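Local coordinates for leucine aminopeptidase (Fimbriiglobus ruber, PDB 7D1B), which probably catalyses the cyclisation of N-terminal glutamine to pyroglutamate, as a zinc-binding glutaminyl cyclase of peptidase family M28, at residues A[86-91]-A[166-171]; A[45-50]-A[171-176]; A[273-276]-A[280-283]. All coordinates share one frame; numbering follows the deposited sequence.

Interaction 1: residues A[86-91]-A[166-171]; sequences EGLGAK and LAHHMK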
loop_
_atom_site.group_PDB
_atom_site.type_symbol
_atom_site.label_atom_id
_atom_site.label_comp_id
_atom_site.label_asym_id
_atom_site.label_seq_id
_atom_site.Cartn_x
_atom_site.Cartn_y
_atom_site.Cartn_z
ATOM N N GLU A 86 -2.149 16.494 5.834
ATOM C CA GLU A 86 -1.940 17.936 5.727
ATOM C C GLU A 86 -1.445 18.514 7.041
ATOM O O GLU A 86 -0.583 19.407 7.050
ATOM C CB GLU A 86 -3.234 18.628 5.303
ATOM C CG GLU A 86 -3.586 18.400 3.835
ATOM C CD GLU A 86 -4.863 19.092 3.402
ATOM O OE1 GLU A 86 -5.696 19.461 4.258
ATOM O OE2 GLU A 86 -5.024 19.275 2.186
ATOM N N GLY A 87 -1.959 18.008 8.163
ATOM C CA GLY A 87 -1.542 18.528 9.446
ATOM C C GLY A 87 -0.102 18.222 9.767
ATOM O O GLY A 87 0.463 18.840 10.671
ATOM N N LEU A 88 0.501 17.271 9.052
ATOM C CA LEU A 88 1.895 16.906 9.272
ATOM C C LEU A 88 2.815 17.396 8.162
ATOM O O LEU A 88 4.016 17.099 8.184
ATOM C CB LEU A 88 2.004 15.398 9.519
ATOM C CG LEU A 88 1.401 15.009 10.880
ATOM C CD1 LEU A 88 1.129 13.522 10.960
ATOM C CD2 LEU A 88 2.329 15.445 12.015
ATOM N N GLY A 89 2.293 18.180 7.218
ATOM C CA GLY A 89 3.108 18.879 6.244
ATOM C C GLY A 89 2.998 18.383 4.821
ATOM O O GLY A 89 3.649 18.963 3.953
ATOM N N ALA A 90 2.216 17.341 4.534
ATOM C CA ALA A 90 2.144 16.849 3.164
ATOM C C ALA A 90 1.179 17.695 2.344
ATOM O O ALA A 90 0.202 18.238 2.865
ATOM C CB ALA A 90 1.640 15.410 3.147
ATOM N N LYS A 91 1.432 17.766 1.039
ATOM C CA LYS A 91 0.430 18.288 0.115
ATOM C C LYS A 91 -0.439 17.129 -0.355
ATOM O O LYS A 91 0.083 16.120 -0.824
ATOM C CB LYS A 91 1.107 18.925 -1.092
ATOM C CG LYS A 91 0.105 19.477 -2.069
ATOM C CD LYS A 91 0.755 20.489 -2.983
ATOM C CE LYS A 91 -0.280 21.216 -3.833
ATOM N NZ LYS A 91 -0.885 20.310 -4.834
ATOM N N LEU A 166 4.108 7.058 9.526
ATOM C CA LEU A 166 5.280 7.639 8.883
ATOM C C LEU A 166 5.150 9.143 8.748
ATOM O O LEU A 166 6.154 9.866 8.827
ATOM C CB LEU A 166 5.493 7.016 7.497
ATOM C CG LEU A 166 5.990 5.573 7.469
ATOM C CD1 LEU A 166 5.981 5.058 6.039
ATOM C CD2 LEU A 166 7.374 5.464 8.070
ATOM N N ALA A 167 3.931 9.638 8.533
ATOM C CA ALA A 167 3.734 11.071 8.364
ATOM C C ALA A 167 4.228 11.886 9.553
ATOM O O ALA A 167 4.572 13.049 9.373
ATOM C CB ALA A 167 2.257 11.355 8.107
ATOM N N HIS A 168 4.236 11.322 10.771
ATOM C CA HIS A 168 4.777 12.059 11.913
ATOM C C HIS A 168 6.257 12.377 11.747
ATOM O O HIS A 168 6.747 13.332 12.364
ATOM C CB HIS A 168 4.575 11.282 13.207
ATOM C CG HIS A 168 3.150 11.218 13.643
ATOM N ND1 HIS A 168 2.536 12.250 14.318
ATOM C CD2 HIS A 168 2.210 10.250 13.495
ATOM C CE1 HIS A 168 1.282 11.916 14.575
ATOM N NE2 HIS A 168 1.058 10.713 14.084
ATOM N N HIS A 169 6.967 11.588 10.936
ATOM C CA HIS A 169 8.418 11.646 10.847
ATOM C C HIS A 169 8.911 12.277 9.562
ATOM O O HIS A 169 10.060 12.719 9.531
ATOM C CB HIS A 169 8.987 10.224 10.945
ATOM C CG HIS A 169 8.427 9.470 12.104
ATOM N ND1 HIS A 169 8.986 9.510 13.367
ATOM C CD2 HIS A 169 7.308 8.714 12.202
ATOM C CE1 HIS A 169 8.235 8.789 14.185
ATOM N NE2 HIS A 169 7.204 8.306 13.504
ATOM N N MET A 170 8.082 12.337 8.509
ATOM C CA MET A 170 8.596 12.619 7.166
ATOM C C MET A 170 9.318 13.957 7.068
ATOM O O MET A 170 10.348 14.035 6.392
ATOM C CB MET A 170 7.488 12.542 6.119
ATOM C CG MET A 170 6.989 11.143 5.835
ATOM S SD MET A 170 8.260 9.968 5.294
ATOM C CE MET A 170 8.602 10.628 3.669
ATOM N N LYS A 171 8.807 15.017 7.713
ATOM C CA LYS A 171 9.484 16.306 7.570
ATOM C C LYS A 171 10.838 16.330 8.252
ATOM O O LYS A 171 11.607 17.263 7.999
ATOM C CB LYS A 171 8.612 17.482 8.016
ATOM C CG LYS A 171 7.467 17.813 7.062
ATOM C CD LYS A 171 7.883 17.961 5.613
ATOM C CE LYS A 171 8.867 19.088 5.382
ATOM N NZ LYS A 171 8.164 20.326 4.928
HETATM O O HOH W 1 6.076 15.241 8.880
#
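The imidazole of His168 takes a methyl group of Leu88 over one face. Leu88 CD1 lies 3.9 Å from the centroid of the His168 ring, only 11° off its normal. This is a CH-pi contact made almost over the middle of the ring. At the ring's edge, His168 NE2 is hydrogen-bonded to Tyr57 OH, which should restrain the rotation of the imidazole. The ring of His84 also meets it, the planes about 75° apart. The same Leu88 CD1 also touches Ala167 CB at 3.8 Å. The leucine branch therefore fills the corner between the alanine methyl and the histidine ring. With Leu88 CG anti to the carbonyl carbon (chi1 -70°), CD1 reaches the ring of His168. Leu88 CB lies 3.5 Å from Ala167 O. Beside this apolar patch, one water joins the two backbones. It donates to Leu88 O at 2.9 Å and to Ala167 O at 2.7 Å, and it accepts from Lys171 N at 3.0 Å. Lys171 CG packs against Leu88 O, while its NZ turns to a bound glycerol. Ala167 also packs on Trp117 of strand 108-117. Two helix ends, of 72-87 and 153-167, thus meet here. The first is closed by a Schellman motif: Gly89 N bonds to Glu86 O, Ala90 N reaches back to Phe85 O, and Gly89 takes the positive phi that such a helix terminus calls for.

Interaction 2: residues A[45-50]-A[171-176]; sequences KTFPLD and KGVPSN
Lys45 NZ donates to Thr46 O at 2.7 Å, and this bond holds the ammonium group over one face of the Phe47 ring while Val173 covers the other. The donor lies in the carbonyl plane, at a C=O...N angle of 155°. NZ stands 3.7 Å above the plane of the Phe47 ring, over its centre. On the opposite face, Val173 CG2 makes a CH-pi contact 4.0 Å from the ring centroid. That methyl is shifted toward the rim and is nearest to CZ. With CG1 opposite the backbone N (chi1 175°), CG2 is the valine branch left to lie against the ring. Two further groups meet the ring edge. Phe47 CE2 lies 3.6 Å from Gly172 O, and Phe47 CZ reaches Pro174 CD more loosely at 4.2 Å. The aromatic ring is thus the one side chain of 45-50 that joins it to 171-176. Leu331 and Gln335 of helix 320-336 also touch Phe47, and Asn328 of that helix accepts from its backbone N. The contact therefore lies beside helix 320-336, between the lead-in to helix 51-63 and the link from helix 153-167 to strand 178-184.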
loop_
_atom_site.group_PDB
_atom_site.type_symbol
_atom_site.label_atom_id
_atom_site.label_comp_id
_atom_site.label_asym_id
_atom_site.label_seq_id
_atom_site.Cartn_x
_atom_site.Cartn_y
_atom_site.Cartn_z
ATOM N N LYS A 45 19.398 6.182 8.811
ATOM C CA LYS A 45 19.093 5.807 10.186
ATOM C C LYS A 45 17.660 5.306 10.274
ATOM O O LYS A 45 16.835 5.563 9.401
ATOM C CB LYS A 45 19.259 7.001 11.131
ATOM C CG LYS A 45 18.379 8.208 10.773
ATOM C CD LYS A 45 18.659 9.410 11.663
ATOM C CE LYS A 45 18.204 9.175 13.112
ATOM N NZ LYS A 45 16.716 9.148 13.224
ATOM N N THR A 46 17.366 4.589 11.351
ATOM C CA THR A 46 15.984 4.335 11.730
ATOM C C THR A 46 15.401 5.569 12.413
ATOM O O THR A 46 16.119 6.506 12.771
ATOM C CB THR A 46 15.884 3.138 12.669
ATOM O OG1 THR A 46 16.619 3.430 13.858
ATOM C CG2 THR A 46 16.434 1.865 11.994
ATOM N N PHE A 47 14.080 5.598 12.517
ATOM C CA PHE A 47 13.344 6.686 13.144
ATOM C C PHE A 47 12.494 6.137 14.278
ATOM O O PHE A 47 12.208 4.932 14.313
ATOM C CB PHE A 47 12.491 7.417 12.090
ATOM C CG PHE A 47 13.304 8.353 11.265
ATOM C CD1 PHE A 47 14.141 7.865 10.269
ATOM C CD2 PHE A 47 13.288 9.709 11.530
ATOM C CE1 PHE A 47 14.967 8.741 9.552
ATOM C CE2 PHE A 47 14.088 10.583 10.812
ATOM C CZ PHE A 47 14.944 10.094 9.835
ATOM N N PRO A 48 12.073 6.991 15.233
ATOM C CA PRO A 48 11.362 6.508 16.440
ATOM C C PRO A 48 9.885 6.251 16.156
ATOM O O PRO A 48 8.992 6.838 16.767
ATOM C CB PRO A 48 11.601 7.651 17.431
ATOM C CG PRO A 48 11.647 8.874 16.541
ATOM C CD PRO A 48 12.443 8.419 15.340
ATOM N N LEU A 49 9.627 5.350 15.212
ATOM C CA LEU A 49 8.262 4.995 14.873
ATOM C C LEU A 49 7.589 4.372 16.085
ATOM O O LEU A 49 8.200 3.600 16.829
ATOM C CB LEU A 49 8.271 4.014 13.695
ATOM C CG LEU A 49 9.080 4.408 12.446
ATOM C CD1 LEU A 49 8.771 3.415 11.325
ATOM C CD2 LEU A 49 8.875 5.818 11.966
ATOM N N ASP A 50 6.325 4.721 16.297
ATOM C CA ASP A 50 5.626 4.323 17.504
ATOM C C ASP A 50 4.725 3.135 17.184
ATOM O O ASP A 50 3.723 3.298 16.468
ATOM C CB ASP A 50 4.821 5.518 18.005
ATOM C CG ASP A 50 4.107 5.251 19.308
ATOM O OD1 ASP A 50 3.725 4.107 19.582
ATOM O OD2 ASP A 50 3.900 6.226 20.046
ATOM N N LYS A 171 8.807 15.017 7.713
ATOM C CA LYS A 171 9.484 16.306 7.570
ATOM C C LYS A 171 10.838 16.330 8.252
ATOM O O LYS A 171 11.607 17.263 7.999
ATOM C CB LYS A 171 8.612 17.482 8.016
ATOM C CG LYS A 171 7.467 17.813 7.062
ATOM C CD LYS A 171 7.883 17.961 5.613
ATOM C CE LYS A 171 8.867 19.088 5.382
ATOM N NZ LYS A 171 8.164 20.326 4.928
ATOM N N GLY A 172 11.155 15.329 9.079
ATOM C CA GLY A 172 12.480 15.187 9.651
ATOM C C GLY A 172 13.384 14.219 8.916
ATOM O O GLY A 172 14.466 13.918 9.431
ATOM N N VAL A 173 12.994 13.720 7.746
ATOM C CA VAL A 173 13.771 12.715 7.019
ATOM C C VAL A 173 14.595 13.407 5.939
ATOM O O VAL A 173 14.022 14.140 5.113
ATOM C CB VAL A 173 12.858 11.652 6.385
ATOM C CG1 VAL A 173 13.680 10.697 5.526
ATOM C CG2 VAL A 173 12.091 10.904 7.469
ATOM N N PRO A 174 15.911 13.182 5.880
ATOM C CA PRO A 174 16.702 13.714 4.763
ATOM C C PRO A 174 16.526 12.809 3.552
ATOM O O PRO A 174 16.666 11.583 3.647
ATOM C CB PRO A 174 18.137 13.671 5.293
ATOM C CG PRO A 174 18.133 12.559 6.288
ATOM C CD PRO A 174 16.744 12.483 6.875
ATOM N N SER A 175 16.226 13.411 2.399
ATOM C CA SER A 175 15.933 12.608 1.218
ATOM C C SER A 175 16.373 13.325 -0.044
ATOM O O SER A 175 15.945 14.454 -0.298
ATOM C CB SER A 175 14.436 12.331 1.118
ATOM O OG SER A 175 14.204 11.562 -0.049
ATOM N N ASN A 176 17.134 12.627 -0.884
ATOM C CA ASN A 176 17.509 13.160 -2.186
ATOM C C ASN A 176 16.442 12.949 -3.248
ATOM O O ASN A 176 16.647 13.358 -4.401
ATOM C CB ASN A 176 18.828 12.529 -2.627
ATOM C CG ASN A 176 19.943 12.840 -1.661
ATOM O OD1 ASN A 176 20.035 13.964 -1.147
ATOM N ND2 ASN A 176 20.773 11.852 -1.372
#

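Interaction 3: residues A[273-276]-A[280-283]; sequences NERG and ATDV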
loop_
_atom_site.group_PDB
_atom_site.type_symbol
_atom_site.label_atom_id
_atom_site.label_comp_id
_atom_site.label_asym_id
_atom_site.label_seq_id
_atom_site.Cartn_x
_atom_site.Cartn_y
_atom_site.Cartn_z
ATOM N N ASN A 273 14.898 -13.883 2.009
ATOM C CA ASN A 273 15.437 -14.148 0.671
ATOM C C ASN A 273 14.949 -15.513 0.203
ATOM O O ASN A 273 15.694 -16.483 0.131
ATOM C CB ASN A 273 16.957 -14.031 0.675
ATOM C CG ASN A 273 17.393 -12.582 0.604
ATOM O OD1 ASN A 273 17.273 -11.835 1.574
ATOM N ND2 ASN A 273 17.830 -12.152 -0.561
ATOM N N GLU A 274 13.655 -15.566 -0.126
ATOM C CA GLU A 274 12.998 -16.783 -0.587
ATOM C C GLU A 274 11.986 -16.395 -1.647
ATOM O O GLU A 274 11.454 -15.281 -1.642
ATOM C CB GLU A 274 12.222 -17.492 0.533
ATOM C CG GLU A 274 13.052 -17.879 1.739
ATOM C CD GLU A 274 12.226 -18.520 2.858
ATOM O OE1 GLU A 274 11.077 -18.962 2.617
ATOM O OE2 GLU A 274 12.741 -18.594 3.994
ATOM N N ARG A 275 11.687 -17.347 -2.526
ATOM C CA ARG A 275 10.798 -17.110 -3.658
ATOM C C ARG A 275 9.381 -17.571 -3.342
ATOM O O ARG A 275 9.157 -18.744 -3.049
ATOM C CB ARG A 275 11.316 -17.932 -4.840
ATOM C CG ARG A 275 10.512 -17.809 -6.072
ATOM C CD ARG A 275 10.797 -16.495 -6.727
ATOM N NE ARG A 275 10.132 -16.475 -8.014
ATOM C CZ ARG A 275 8.845 -16.209 -8.174
ATOM N NH1 ARG A 275 8.102 -15.897 -7.109
ATOM N NH2 ARG A 275 8.297 -16.272 -9.394
ATOM N N GLY A 276 8.416 -16.672 -3.478
ATOM C CA GLY A 276 7.024 -17.083 -3.547
ATOM C C GLY A 276 6.378 -17.424 -2.213
ATOM O O GLY A 276 6.964 -17.303 -1.137
ATOM N N ALA A 280 0.612 -18.691 -3.888
ATOM C CA ALA A 280 0.959 -18.319 -5.254
ATOM C C ALA A 280 2.422 -17.914 -5.297
ATOM O O ALA A 280 2.962 -17.373 -4.330
ATOM C CB ALA A 280 0.112 -17.141 -5.753
ATOM N N THR A 281 3.041 -18.170 -6.445
ATOM C CA THR A 281 4.416 -17.781 -6.696
ATOM C C THR A 281 4.474 -16.337 -7.188
ATOM O O THR A 281 5.371 -15.581 -6.799
ATOM C CB THR A 281 5.026 -18.780 -7.701
ATOM O OG1 THR A 281 4.941 -20.119 -7.176
ATOM C CG2 THR A 281 6.468 -18.481 -7.982
ATOM N N ASP A 282 3.504 -15.947 -8.032
ATOM C CA ASP A 282 3.373 -14.621 -8.612
ATOM C C ASP A 282 2.017 -14.072 -8.208
ATOM O O ASP A 282 1.013 -14.792 -8.237
ATOM C CB ASP A 282 3.450 -14.696 -10.141
ATOM C CG ASP A 282 4.852 -15.037 -10.655
ATOM O OD1 ASP A 282 5.792 -15.227 -9.847
ATOM O OD2 ASP A 282 5.016 -15.103 -11.883
ATOM N N VAL A 283 1.989 -12.800 -7.825
ATOM C CA VAL A 283 0.809 -12.194 -7.219
ATOM C C VAL A 283 0.432 -10.968 -8.034
ATOM O O VAL A 283 1.197 -10.002 -8.090
ATOM C CB VAL A 283 1.057 -11.815 -5.747
ATOM C CG1 VAL A 283 -0.236 -11.270 -5.127
ATOM C CG2 VAL A 283 1.582 -13.010 -4.942
#
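A tight surface loop following the short strand 274-275 is closed here by a salt bridge and a side-chain-to-backbone bond. The strand pairs with Met244 of strand 242-244, and the chain turns a corner through the next few residues. Gly276 and Thr281 come within 4.1 Å at their CA atoms. Gly276 has a positive phi (79°), and a side chain on it would point into Thr281. The guanidinium of Arg275 spans two successive residues of 280-283. Arg275 NH2 donates to Asp282 OD1 at 2.8 Å, in a nearly straight bond to the syn lone pair. The guanidinium and carboxylate planes are only 7° apart, so the two flat groups meet edge to edge. Arg275 NH1 donates to Thr281 O, also at 2.8 Å, from above the carbonyl plane. Arg275 CG is anti to the backbone N, and a bend at chi2 (76°) brings the guanidinium round to Thr281 and Asp282. NH1 has a second acceptor in Met244 O. Asp282 OD2 forms its own salt bridge, to Arg250, so the carboxylate lies between two arginines. With an alanine in place of Asp282, Arg275 NH2 would probably be left without its carboxylate mate, and Arg250 without this partner. The acceptors Thr281 O and Asp282 OD1 lie only 3.1 Å apart, and the adjacent NH1 and NH2 of Arg275 hold one each.

Overall arrangement
Interactions 1 and 2 are neighbours, with centres 11 Å apart. They share Lys171, and His169 packs against Pro48 and Leu49 between them. Along the chain, 86-91 falls between the two segments of interaction 2, and 166-171 runs into the second at Lys171. Together they bring the ends of helices 72-87 and 153-167 and the lead-in to helix 51-63 to one end of the mixed sheet. Interaction 3 comes later in sequence and joins residues close in the chain. Its centre lies 33 Å from that of interaction 1, on the opposite side of the chain's centre, and 30 Å from that of interaction 2. All three lie away from the zinc site and join outer parts of the fold.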